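Local coordinates for glycosylation Associate Protein 1 (Streptococcus agalactiae serotype V, PDB 6OYC), which probably acts, as a GT-B-like member of its accessory Sec protein family, in the pathway that glycosylates and exports proteins, where it may bind sugars, at residues L336-L344 with A373-F382; Y321-H329 with I428-T438. All coordinates share one frame; numbering follows the deposited sequence.

Overall arrangement
Both contacts belong to the parallel sheet domain built around strand 318-323, and contact 1 is nested in the chain loop that contact 2 closes. The two, with centres about 19 Å apart, share one structural unit: strand 318-323 leads through the loop 324-328 into helix 329-344, and Leu339 of contact 1 meets Phe322 of contact 2, CD1 to CE2 at 4.0 Å. Contact 2 is the more buried, near the middle of the sheet, and relies on backbone bonds, two waters and a buried aspartate. Contact 1 is partly buried, its centre about 35 Å from that of the chain, and joins helix 329-344 to the end of helix 360-375 and the residues that follow, largely through aromatic rings, with one side-chain hydrogen bond.

Contact 1. Residues L336-L344 with A373-F382; sequences LTSLYKVML and ATKVFDQKFF
The ring of Tyr340 is the bump here, and its hollow is lined by Phe377, Phe381 and Phe382, the four together forming an aromatic cluster. Phe377 lies over one face of the tyrosine, its CD2 reaching Tyr340 CG at 3.4 Å, although the two planes stand oblique at 49°; Leu344 CG of the same helix lies on the opposite face, so the ring sits between them. Against Phe382 the tyrosine turns its edge, an edge-to-face pair with planes at 78°. With CG anti to the backbone N (chi1 -171°), the Tyr340 ring extends toward residues 377-382, and its hydroxyl there accepts a nearly straight hydrogen bond from Gln379, NE2 to OH 2.8 Å, lying in the amide plane and so fixing the outer end of the ring. One turn further along the helix, Leu344 CD2 abuts Phe381 CZ at 3.5 Å, while Met343 SD comes to the edge of Phe382, 3.7 Å from CE1, a Met-aromatic contact. At the N-terminal end of 336-344, Leu336 fits beside the last turn of helix 360-375, its CD1 3.6 Å from Ala373 CB. Beneath lies the sheet: Met343 and Phe382 rest on Leu406 of strand 406-409, Leu336 and Leu339 on Phe353 of strand 349-354, and helix 473-481 packs against Leu339 and Val342.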
# COMPACT_ATOMS: atom_id res chain seq x y z
N LEU A 336 -4.73 -18.11 -23.91
CA LEU A 336 -5.73 -19.16 -23.76
C LEU A 336 -5.37 -20.40 -24.56
O LEU A 336 -5.59 -21.53 -24.10
CB LEU A 336 -7.10 -18.66 -24.21
CG LEU A 336 -7.75 -17.61 -23.32
CD1 LEU A 336 -9.13 -17.32 -23.89
CD2 LEU A 336 -7.83 -18.11 -21.89
N THR A 337 -4.83 -20.21 -25.76
CA THR A 337 -4.50 -21.36 -26.60
C THR A 337 -3.50 -22.26 -25.91
O THR A 337 -3.68 -23.48 -25.85
CB THR A 337 -3.97 -20.87 -27.95
OG1 THR A 337 -5.05 -20.27 -28.68
CG2 THR A 337 -3.41 -22.02 -28.76
N SER A 338 -2.44 -21.68 -25.35
CA SER A 338 -1.43 -22.51 -24.71
C SER A 338 -1.94 -23.09 -23.41
O SER A 338 -1.58 -24.22 -23.05
CB SER A 338 -0.15 -21.71 -24.48
OG SER A 338 0.60 -21.61 -25.68
N LEU A 339 -2.78 -22.34 -22.68
CA LEU A 339 -3.31 -22.85 -21.42
C LEU A 339 -4.19 -24.07 -21.66
O LEU A 339 -4.11 -25.05 -20.90
CB LEU A 339 -4.09 -21.76 -20.68
CG LEU A 339 -3.30 -20.58 -20.08
CD1 LEU A 339 -4.24 -19.45 -19.63
CD2 LEU A 339 -2.38 -21.02 -18.96
N TYR A 340 -5.03 -24.01 -22.70
CA TYR A 340 -5.80 -25.18 -23.12
C TYR A 340 -4.90 -26.39 -23.34
O TYR A 340 -5.17 -27.48 -22.82
CB TYR A 340 -6.58 -24.83 -24.39
CG TYR A 340 -7.59 -25.87 -24.81
CD1 TYR A 340 -8.75 -26.08 -24.07
CD2 TYR A 340 -7.40 -26.64 -25.96
CE1 TYR A 340 -9.68 -27.04 -24.45
CE2 TYR A 340 -8.33 -27.59 -26.35
CZ TYR A 340 -9.46 -27.79 -25.59
OH TYR A 340 -10.38 -28.73 -25.96
N LYS A 341 -3.80 -26.22 -24.08
CA LYS A 341 -2.94 -27.35 -24.41
C LYS A 341 -2.35 -28.00 -23.17
O LYS A 341 -2.39 -29.23 -23.03
CB LYS A 341 -1.83 -26.90 -25.36
CG LYS A 341 -2.24 -26.85 -26.84
CD LYS A 341 -1.02 -26.92 -27.74
CE LYS A 341 -0.99 -25.75 -28.73
NZ LYS A 341 -2.08 -25.80 -29.75
N VAL A 342 -1.78 -27.20 -22.25
CA VAL A 342 -1.17 -27.80 -21.07
C VAL A 342 -2.23 -28.39 -20.15
O VAL A 342 -1.95 -29.33 -19.39
CB VAL A 342 -0.28 -26.80 -20.32
CG1 VAL A 342 0.58 -25.99 -21.29
CG2 VAL A 342 -1.11 -25.89 -19.41
N MET A 343 -3.46 -27.87 -20.21
CA MET A 343 -4.50 -28.31 -19.28
C MET A 343 -5.12 -29.63 -19.71
O MET A 343 -5.47 -30.45 -18.85
CB MET A 343 -5.57 -27.22 -19.15
CG MET A 343 -5.24 -26.20 -18.07
SD MET A 343 -6.30 -24.76 -18.11
CE MET A 343 -7.79 -25.40 -17.33
N LEU A 344 -5.27 -29.85 -21.02
CA LEU A 344 -5.70 -31.17 -21.48
C LEU A 344 -4.67 -32.22 -21.12
O LEU A 344 -5.03 -33.36 -20.79
CB LEU A 344 -5.94 -31.17 -22.99
CG LEU A 344 -7.03 -30.28 -23.58
CD1 LEU A 344 -6.71 -30.12 -25.03
CD2 LEU A 344 -8.41 -30.90 -23.40
N ALA A 373 -13.93 -15.49 -25.26
CA ALA A 373 -12.81 -16.16 -25.90
C ALA A 373 -12.62 -17.58 -25.40
O ALA A 373 -11.97 -18.37 -26.09
CB ALA A 373 -11.53 -15.35 -25.68
N THR A 374 -13.15 -17.91 -24.22
CA THR A 374 -13.12 -19.29 -23.75
C THR A 374 -14.27 -20.12 -24.34
O THR A 374 -14.08 -21.31 -24.60
CB THR A 374 -13.18 -19.36 -22.22
OG1 THR A 374 -14.14 -18.41 -21.73
CG2 THR A 374 -11.80 -19.06 -21.62
N LYS A 375 -15.43 -19.50 -24.56
CA LYS A 375 -16.59 -20.20 -25.13
C LYS A 375 -16.20 -20.99 -26.37
O LYS A 375 -16.68 -22.11 -26.58
CB LYS A 375 -17.68 -19.19 -25.47
CG LYS A 375 -19.02 -19.44 -24.79
CD LYS A 375 -20.00 -18.29 -25.06
CE LYS A 375 -21.13 -18.24 -24.02
NZ LYS A 375 -22.14 -17.19 -24.34
N VAL A 376 -15.30 -20.44 -27.19
CA VAL A 376 -14.95 -21.04 -28.47
C VAL A 376 -14.23 -22.37 -28.31
O VAL A 376 -14.19 -23.17 -29.26
CB VAL A 376 -14.13 -20.04 -29.29
CG1 VAL A 376 -13.88 -20.55 -30.70
CG2 VAL A 376 -14.84 -18.68 -29.33
N PHE A 377 -13.64 -22.66 -27.15
CA PHE A 377 -13.01 -23.96 -27.03
C PHE A 377 -14.00 -25.09 -26.82
O PHE A 377 -13.61 -26.26 -26.87
CB PHE A 377 -11.97 -23.95 -25.92
CG PHE A 377 -10.76 -23.12 -26.24
CD1 PHE A 377 -10.84 -21.74 -26.22
CD2 PHE A 377 -9.57 -23.73 -26.58
CE1 PHE A 377 -9.73 -20.97 -26.52
CE2 PHE A 377 -8.45 -22.96 -26.88
CZ PHE A 377 -8.53 -21.58 -26.85
N ASP A 378 -15.28 -24.76 -26.57
CA ASP A 378 -16.36 -25.74 -26.61
C ASP A 378 -16.22 -26.80 -25.51
O ASP A 378 -16.71 -27.93 -25.65
CB ASP A 378 -16.41 -26.38 -28.01
CG ASP A 378 -17.54 -27.35 -28.18
OD1 ASP A 378 -18.69 -26.97 -27.87
OD2 ASP A 378 -17.26 -28.49 -28.63
N GLN A 379 -15.57 -26.47 -24.39
CA GLN A 379 -15.24 -27.46 -23.37
C GLN A 379 -15.50 -26.91 -21.97
O GLN A 379 -15.01 -25.83 -21.62
CB GLN A 379 -13.77 -27.87 -23.50
CG GLN A 379 -13.51 -28.80 -24.66
CD GLN A 379 -13.09 -30.17 -24.20
OE1 GLN A 379 -13.89 -30.90 -23.60
NE2 GLN A 379 -11.84 -30.53 -24.46
N LYS A 380 -16.24 -27.69 -21.17
CA LYS A 380 -16.76 -27.18 -19.91
C LYS A 380 -15.67 -26.97 -18.86
O LYS A 380 -15.77 -26.06 -18.03
CB LYS A 380 -17.86 -28.10 -19.38
CG LYS A 380 -18.57 -27.54 -18.14
CD LYS A 380 -20.06 -27.28 -18.39
CE LYS A 380 -20.78 -26.86 -17.10
NZ LYS A 380 -21.06 -25.39 -16.99
N PHE A 381 -14.61 -27.79 -18.89
CA PHE A 381 -13.51 -27.58 -17.96
C PHE A 381 -12.77 -26.27 -18.25
O PHE A 381 -12.05 -25.77 -17.38
CB PHE A 381 -12.54 -28.76 -17.98
CG PHE A 381 -11.51 -28.70 -19.08
CD1 PHE A 381 -11.80 -29.18 -20.35
CD2 PHE A 381 -10.25 -28.16 -18.83
CE1 PHE A 381 -10.85 -29.13 -21.36
CE2 PHE A 381 -9.29 -28.09 -19.84
CZ PHE A 381 -9.59 -28.58 -21.10
N PHE A 382 -12.95 -25.71 -19.45
CA PHE A 382 -12.28 -24.50 -19.90
C PHE A 382 -13.29 -23.40 -20.14
O PHE A 382 -13.38 -22.86 -21.25
CB PHE A 382 -11.49 -24.80 -21.18
CG PHE A 382 -10.33 -23.86 -21.44
CD1 PHE A 382 -9.12 -24.01 -20.76
CD2 PHE A 382 -10.43 -22.85 -22.39
CE1 PHE A 382 -8.05 -23.15 -21.00
CE2 PHE A 382 -9.36 -21.99 -22.64
CZ PHE A 382 -8.17 -22.14 -21.94

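Contact 2. Residues Y321-H329 with I428-T438; sequences YFVVDRLSH and IDISKIPDLYT
Tyr321 and Val323 grip Ile428 from its two backbone polar atoms, as neighbouring strands of a parallel sheet do in this Rossmann-like domain of the GT-B type. Ile428 N donates to Tyr321 O at 2.8 Å, and Val323 N donates to Ile428 O, the latter nearly along the C=O axis. Phe322, the bridge partner of Ile428 in the sheet, also meets it through its side chain: Ile428 CG2 sits over the ring face, 3.9 Å from the centroid, a CH-pi contact, and Ile430 CD1 approaches the ring obliquely. Past the strand ends, Leu327 CD2 packs on Ser431 CB at 3.7 Å, and Ile433 lies over one face of the Arg326 guanidinium, whose NH1 also hydrogen-bonds a glycerol, probably from the crystallisation liquor.

Farther out, two waters tie the loops together. One donates to Val323 O and to Asp429 OD1; the second donates to Asp325 O and Asp429 OD1 and accepts from Ser431 OG. Asp429, with CG anti to the backbone N (chi1 -167°), lays its carboxylate beside Val323, CG to CB 3.7 Å, while OD2 takes Asp435 N. The same serine oxygen accepts from Ile433 N, making an ST turn. Asp435 in turn N-caps helix 436-445, and Tyr356 bonds Thr438 OG1 and Tyr321 OH. At the cap, Asp435 OD2 receives Thr438 N at 2.9 Å and Thr438 OG1 from opposite faces of the carboxylate plane.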
# COMPACT_ATOMS: atom_id res chain seq x y z
N TYR A 321 -1.88 -18.67 -10.97
CA TYR A 321 -2.36 -17.31 -10.69
C TYR A 321 -1.93 -16.42 -11.85
O TYR A 321 -0.75 -16.06 -11.95
CB TYR A 321 -1.75 -16.86 -9.35
CG TYR A 321 -2.16 -15.51 -8.77
CD1 TYR A 321 -1.52 -14.33 -9.16
CD2 TYR A 321 -3.11 -15.43 -7.75
CE1 TYR A 321 -1.88 -13.10 -8.58
CE2 TYR A 321 -3.46 -14.22 -7.17
CZ TYR A 321 -2.85 -13.06 -7.60
OH TYR A 321 -3.18 -11.85 -7.04
N PHE A 322 -2.87 -16.06 -12.73
CA PHE A 322 -2.56 -15.48 -14.04
C PHE A 322 -3.05 -14.04 -14.13
O PHE A 322 -4.25 -13.78 -14.27
CB PHE A 322 -3.18 -16.32 -15.15
CG PHE A 322 -2.62 -16.06 -16.54
CD1 PHE A 322 -2.78 -14.82 -17.16
CD2 PHE A 322 -1.97 -17.07 -17.25
CE1 PHE A 322 -2.29 -14.60 -18.45
CE2 PHE A 322 -1.48 -16.85 -18.55
CZ PHE A 322 -1.63 -15.61 -19.14
N VAL A 323 -2.10 -13.10 -14.09
CA VAL A 323 -2.44 -11.68 -14.14
C VAL A 323 -2.78 -11.30 -15.57
O VAL A 323 -1.98 -11.53 -16.49
CB VAL A 323 -1.28 -10.82 -13.60
CG1 VAL A 323 -1.56 -9.30 -13.78
CG2 VAL A 323 -1.02 -11.14 -12.13
N VAL A 324 -3.97 -10.72 -15.78
CA VAL A 324 -4.41 -10.37 -17.14
C VAL A 324 -4.29 -8.88 -17.45
O VAL A 324 -4.40 -8.50 -18.63
CB VAL A 324 -5.85 -10.87 -17.40
CG1 VAL A 324 -5.91 -12.39 -17.26
CG2 VAL A 324 -6.84 -10.18 -16.44
N ASP A 325 -4.03 -8.03 -16.46
CA ASP A 325 -3.87 -6.59 -16.69
C ASP A 325 -2.77 -6.28 -17.69
O ASP A 325 -1.73 -6.95 -17.75
CB ASP A 325 -3.56 -5.87 -15.37
CG ASP A 325 -4.71 -5.93 -14.40
OD1 ASP A 325 -5.88 -5.83 -14.83
OD2 ASP A 325 -4.45 -6.12 -13.20
N ARG A 326 -2.99 -5.22 -18.47
CA ARG A 326 -2.11 -4.69 -19.49
C ARG A 326 -1.91 -5.64 -20.66
O ARG A 326 -1.09 -5.35 -21.54
CB ARG A 326 -0.73 -4.30 -18.95
CG ARG A 326 -0.75 -3.41 -17.73
CD ARG A 326 0.68 -3.28 -17.23
NE ARG A 326 0.80 -2.42 -16.06
CZ ARG A 326 0.79 -1.10 -16.11
NH1 ARG A 326 0.67 -0.48 -17.29
NH2 ARG A 326 0.91 -0.39 -14.99
N LEU A 327 -2.60 -6.77 -20.70
CA LEU A 327 -2.52 -7.66 -21.85
C LEU A 327 -3.55 -7.24 -22.88
O LEU A 327 -4.71 -6.95 -22.55
CB LEU A 327 -2.76 -9.11 -21.44
CG LEU A 327 -1.71 -9.69 -20.49
CD1 LEU A 327 -2.03 -11.14 -20.17
CD2 LEU A 327 -0.32 -9.53 -21.07
N SER A 328 -3.12 -7.20 -24.14
CA SER A 328 -4.05 -6.94 -25.23
C SER A 328 -4.92 -8.17 -25.49
O SER A 328 -4.59 -9.29 -25.09
CB SER A 328 -3.30 -6.58 -26.51
OG SER A 328 -2.59 -7.71 -26.96
N HIS A 329 -6.04 -7.95 -26.18
CA HIS A 329 -6.95 -9.04 -26.49
C HIS A 329 -6.24 -10.17 -27.23
O HIS A 329 -6.45 -11.35 -26.91
CB HIS A 329 -8.14 -8.53 -27.29
CG HIS A 329 -9.12 -7.76 -26.47
ND1 HIS A 329 -10.30 -7.25 -26.98
CD2 HIS A 329 -9.11 -7.41 -25.16
CE1 HIS A 329 -10.96 -6.62 -26.03
NE2 HIS A 329 -10.26 -6.70 -24.91
N ILE A 428 1.84 -16.30 -13.09
CA ILE A 428 2.09 -15.89 -14.47
C ILE A 428 1.70 -14.42 -14.63
O ILE A 428 0.53 -14.05 -14.47
CB ILE A 428 1.36 -16.76 -15.50
CG1 ILE A 428 1.89 -18.19 -15.46
CG2 ILE A 428 1.62 -16.20 -16.89
CD1 ILE A 428 1.31 -19.08 -16.55
N ASP A 429 2.68 -13.60 -14.99
CA ASP A 429 2.44 -12.20 -15.34
C ASP A 429 3.35 -11.91 -16.53
O ASP A 429 4.56 -11.73 -16.36
CB ASP A 429 2.72 -11.28 -14.16
CG ASP A 429 2.18 -9.87 -14.38
OD1 ASP A 429 1.83 -9.54 -15.54
OD2 ASP A 429 2.12 -9.11 -13.38
N ILE A 430 2.77 -11.90 -17.73
CA ILE A 430 3.56 -11.89 -18.95
C ILE A 430 3.48 -10.56 -19.68
O ILE A 430 4.02 -10.43 -20.79
CB ILE A 430 3.16 -13.04 -19.89
CG1 ILE A 430 1.65 -13.04 -20.14
CG2 ILE A 430 3.64 -14.39 -19.35
CD1 ILE A 430 1.25 -13.88 -21.32
N SER A 431 2.85 -9.55 -19.09
CA SER A 431 2.83 -8.23 -19.71
C SER A 431 4.23 -7.61 -19.64
O SER A 431 5.12 -8.10 -18.95
CB SER A 431 1.81 -7.32 -19.02
OG SER A 431 2.39 -6.61 -17.95
N LYS A 432 4.41 -6.50 -20.36
CA LYS A 432 5.70 -5.83 -20.31
C LYS A 432 5.93 -5.05 -19.03
O LYS A 432 7.07 -4.69 -18.76
CB LYS A 432 5.90 -4.88 -21.50
CG LYS A 432 5.41 -5.44 -22.82
CD LYS A 432 5.28 -4.31 -23.84
CE LYS A 432 4.55 -4.79 -25.06
NZ LYS A 432 5.48 -5.27 -26.09
N ILE A 433 4.88 -4.76 -18.25
CA ILE A 433 5.03 -4.09 -16.96
C ILE A 433 4.36 -4.95 -15.89
O ILE A 433 3.20 -4.69 -15.52
CB ILE A 433 4.43 -2.68 -16.97
CG1 ILE A 433 4.82 -1.94 -18.25
CG2 ILE A 433 4.89 -1.89 -15.75
CD1 ILE A 433 4.05 -0.65 -18.49
N PRO A 434 5.02 -5.99 -15.39
CA PRO A 434 4.36 -6.86 -14.42
C PRO A 434 4.09 -6.13 -13.12
O PRO A 434 4.80 -5.20 -12.74
CB PRO A 434 5.37 -8.01 -14.22
CG PRO A 434 6.61 -7.58 -14.86
CD PRO A 434 6.27 -6.56 -15.90
N ASP A 435 3.00 -6.53 -12.47
CA ASP A 435 2.58 -5.93 -11.21
C ASP A 435 3.67 -6.08 -10.14
O ASP A 435 4.19 -7.18 -9.90
CB ASP A 435 1.27 -6.56 -10.75
CG ASP A 435 0.78 -6.00 -9.42
OD1 ASP A 435 0.35 -4.84 -9.40
OD2 ASP A 435 0.85 -6.71 -8.39
N LEU A 436 4.02 -4.96 -9.51
CA LEU A 436 5.12 -4.95 -8.55
C LEU A 436 4.79 -5.78 -7.32
O LEU A 436 5.61 -6.61 -6.89
CB LEU A 436 5.45 -3.51 -8.14
CG LEU A 436 6.46 -3.42 -6.99
CD1 LEU A 436 7.80 -3.96 -7.47
CD2 LEU A 436 6.62 -1.99 -6.43
N TYR A 437 3.62 -5.56 -6.72
CA TYR A 437 3.31 -6.27 -5.49
C TYR A 437 3.28 -7.78 -5.73
O TYR A 437 3.74 -8.56 -4.88
CB TYR A 437 1.99 -5.80 -4.87
CG TYR A 437 1.81 -6.53 -3.56
CD1 TYR A 437 2.62 -6.23 -2.47
CD2 TYR A 437 0.92 -7.58 -3.42
CE1 TYR A 437 2.50 -6.92 -1.26
CE2 TYR A 437 0.79 -8.28 -2.20
CZ TYR A 437 1.59 -7.94 -1.13
OH TYR A 437 1.50 -8.62 0.07
N THR A 438 2.77 -8.21 -6.88
CA THR A 438 2.77 -9.63 -7.23
C THR A 438 4.18 -10.19 -7.29
O THR A 438 4.43 -11.31 -6.84
CB THR A 438 2.04 -9.83 -8.57
OG1 THR A 438 0.70 -9.35 -8.45
CG2 THR A 438 2.01 -11.30 -8.96
O HOH W 1 0.20 -10.34 -17.35
O HOH W 2 0.74 -7.22 -15.64